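Local structure of large terminase protein (Enterobacteria phage P22, 4DKW) at residues 22-27 with 187-192. The protein drives viral DNA into empty capsids as an ATP-powered motor and cuts the genome with the C-terminal nuclease domain that this chain represents. Residues are numbered along the deposited sequence; the frame is centred on the assembly and turned at random.
Sequences CPDHFY and RMMRDI
M189 and F26 meet through their backbones: M189 N donates a hydrogen bond to F26 O at 2.8 Å, almost straight (167° at the hydrogen). Beside it R190 N reaches D24 O at 2.9 Å and is more bent (145°). Both acceptors belong to the type I beta turn P23-F26, which F26 N closes onto P23 O, so the turn offers its carbonyls to the consecutive amides of M189 and R190.

Y27 and M188 form a non-hydrogen-bonded antiparallel pair where the short strand 187-188 pairs with the beginning of strand 27-33 in the mixed sheet of this RNase H-like nuclease domain, away from the magnesium site at D33 and D171. R187 bonds through its backbone to V28, continuing the pairing.

Packing on the Y27 side is sulfur-aromatic and CH-pi. M188 CB sits over the ring face, 4.0 Å from its centroid, while SD stands obliquely at 5.2 Å, a Met-aromatic contact. The bend at chi3 (-106°) turns the M188 methyl CE back to the phenol end of the ring, 3.5 Å from Y27 OH. K49 makes a cation-pi contact with the same ring.

M189 diverges from M188 and meets C22: its CG lies 3.9 Å from SG of C22, whose side chain also touches W46 and V28. D24 crosses R190 at about a right angle, its carboxylate carbon CG touching the aliphatic CB of R190 (3.7 Å); the charges pair elsewhere, D24 with K194 and R190 weakly with D191.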
loop_
_atom_site.group_PDB
_atom_site.type_symbol
_atom_site.label_atom_id
_atom_site.label_comp_id
_atom_site.label_asym_id
_atom_site.label_seq_id
_atom_site.Cartn_x
_atom_site.Cartn_y
_atom_site.Cartn_z
ATOM N N CYS A 22 -7.756 -15.163 5.778
ATOM C CA CYS A 22 -6.466 -15.492 5.175
ATOM C C CYS A 22 -6.064 -16.953 5.398
ATOM O O CYS A 22 -5.890 -17.386 6.542
ATOM C CB CYS A 22 -5.370 -14.579 5.731
ATOM S SG CYS A 22 -3.833 -14.726 4.832
ATOM N N PRO A 23 -5.911 -17.719 4.303
ATOM C CA PRO A 23 -5.395 -19.087 4.427
ATOM C C PRO A 23 -3.970 -19.083 5.001
ATOM O O PRO A 23 -3.220 -18.122 4.811
ATOM C CB PRO A 23 -5.395 -19.593 2.978
ATOM C CG PRO A 23 -6.401 -18.739 2.273
ATOM C CD PRO A 23 -6.273 -17.386 2.914
ATOM N N ASP A 24 -3.623 -20.156 5.702
ATOM C CA ASP A 24 -2.321 -20.314 6.339
ATOM C C ASP A 24 -1.128 -20.103 5.410
ATOM O O ASP A 24 -0.075 -19.637 5.836
ATOM C CB ASP A 24 -2.221 -21.719 6.940
ATOM C CG ASP A 24 -2.658 -21.767 8.386
ATOM O OD1 ASP A 24 -3.113 -20.724 8.901
ATOM O OD2 ASP A 24 -2.543 -22.850 9.005
ATOM N N HIS A 25 -1.285 -20.469 4.150
ATOM C CA HIS A 25 -0.181 -20.479 3.206
ATOM C C HIS A 25 -0.069 -19.183 2.406
ATOM O O HIS A 25 0.818 -19.061 1.569
ATOM C CB HIS A 25 -0.339 -21.654 2.228
ATOM C CG HIS A 25 -1.694 -21.713 1.591
ATOM N ND1 HIS A 25 -1.939 -22.227 0.344
ATOM C CD2 HIS A 25 -2.875 -21.316 2.026
ATOM C CE1 HIS A 25 -3.212 -22.130 0.056
ATOM N NE2 HIS A 25 -3.817 -21.573 1.052
ATOM N N PHE A 26 -0.960 -18.226 2.642
ATOM C CA PHE A 26 -0.843 -16.922 1.979
ATOM C C PHE A 26 0.219 -16.135 2.699
ATOM O O PHE A 26 0.450 -16.361 3.876
ATOM C CB PHE A 26 -2.147 -16.114 2.013
ATOM C CG PHE A 26 -3.166 -16.525 0.976
ATOM C CD1 PHE A 26 -3.099 -17.766 0.359
ATOM C CD2 PHE A 26 -4.195 -15.665 0.630
ATOM C CE1 PHE A 26 -4.038 -18.134 -0.573
ATOM C CE2 PHE A 26 -5.136 -16.032 -0.302
ATOM C CZ PHE A 26 -5.057 -17.262 -0.909
ATOM N N TYR A 27 0.862 -15.218 1.986
ATOM C CA TYR A 27 1.823 -14.311 2.596
ATOM C C TYR A 27 1.190 -12.952 2.894
ATOM O O TYR A 27 0.254 -12.529 2.212
ATOM C CB TYR A 27 3.047 -14.158 1.700
ATOM C CG TYR A 27 3.896 -15.399 1.687
ATOM C CD1 TYR A 27 5.144 -15.410 2.293
ATOM C CD2 TYR A 27 3.440 -16.571 1.096
ATOM C CE1 TYR A 27 5.923 -16.540 2.293
ATOM C CE2 TYR A 27 4.211 -17.711 1.090
ATOM C CZ TYR A 27 5.451 -17.694 1.687
ATOM O OH TYR A 27 6.239 -18.824 1.686
ATOM N N ARG A 187 5.422 -12.163 5.006
ATOM C CA ARG A 187 5.602 -13.363 5.812
ATOM C C ARG A 187 4.402 -14.311 5.688
ATOM O O ARG A 187 3.257 -13.871 5.587
ATOM C CB ARG A 187 5.849 -12.982 7.274
ATOM C CG ARG A 187 4.642 -12.356 7.967
ATOM C CD ARG A 187 4.962 -11.901 9.390
ATOM N NE ARG A 187 5.608 -12.936 10.194
ATOM C CZ ARG A 187 5.742 -12.880 11.518
ATOM N NH1 ARG A 187 5.260 -11.848 12.198
ATOM N NH2 ARG A 187 6.347 -13.867 12.164
ATOM N N MET A 188 4.666 -15.616 5.677
ATOM C CA MET A 188 3.591 -16.596 5.555
ATOM C C MET A 188 2.660 -16.532 6.758
ATOM O O MET A 188 3.114 -16.488 7.895
ATOM C CB MET A 188 4.153 -18.006 5.410
ATOM C CG MET A 188 3.091 -19.022 5.073
ATOM S SD MET A 188 3.779 -20.657 4.849
ATOM C CE MET A 188 3.690 -20.832 3.075
ATOM N N MET A 189 1.356 -16.517 6.493
ATOM C CA MET A 189 0.340 -16.378 7.533
ATOM C C MET A 189 0.534 -17.340 8.709
ATOM O O MET A 189 0.441 -16.932 9.858
ATOM C CB MET A 189 -1.058 -16.546 6.932
ATOM C CG MET A 189 -2.197 -16.431 7.932
ATOM S SD MET A 189 -2.392 -14.811 8.676
ATOM C CE MET A 189 -3.883 -15.069 9.628
ATOM N N ARG A 190 0.817 -18.608 8.430
ATOM C CA ARG A 190 0.990 -19.573 9.514
ATOM C C ARG A 190 2.252 -19.393 10.353
ATOM O O ARG A 190 2.333 -19.862 11.490
ATOM C CB ARG A 190 0.880 -21.013 9.016
ATOM C CG ARG A 190 1.839 -21.365 7.901
ATOM C CD ARG A 190 2.143 -22.854 7.917
ATOM N NE ARG A 190 3.493 -23.081 8.429
ATOM C CZ ARG A 190 4.007 -24.272 8.731
ATOM N NH1 ARG A 190 3.283 -25.378 8.592
ATOM N NH2 ARG A 190 5.250 -24.349 9.188
ATOM N N ASP A 191 3.250 -18.724 9.798
ATOM C CA ASP A 191 4.491 -18.449 10.539
ATOM C C ASP A 191 4.371 -17.161 11.362
ATOM O O ASP A 191 5.162 -16.946 12.274
ATOM C CB ASP A 191 5.666 -18.309 9.568
ATOM C CG ASP A 191 6.021 -19.615 8.886
ATOM O OD1 ASP A 191 5.627 -20.693 9.410
ATOM O OD2 ASP A 191 6.694 -19.565 7.831
ATOM N N ILE A 192 3.380 -16.320 11.048
ATOM C CA ILE A 192 3.178 -15.073 11.777
ATOM C C ILE A 192 2.991 -15.399 13.239
ATOM O O ILE A 192 3.915 -15.277 14.028
ATOM C CB ILE A 192 1.934 -14.294 11.299
ATOM C CG1 ILE A 192 2.040 -13.958 9.817
ATOM C CG2 ILE A 192 1.786 -13.018 12.104
ATOM C CD1 ILE A 192 0.818 -13.253 9.270
#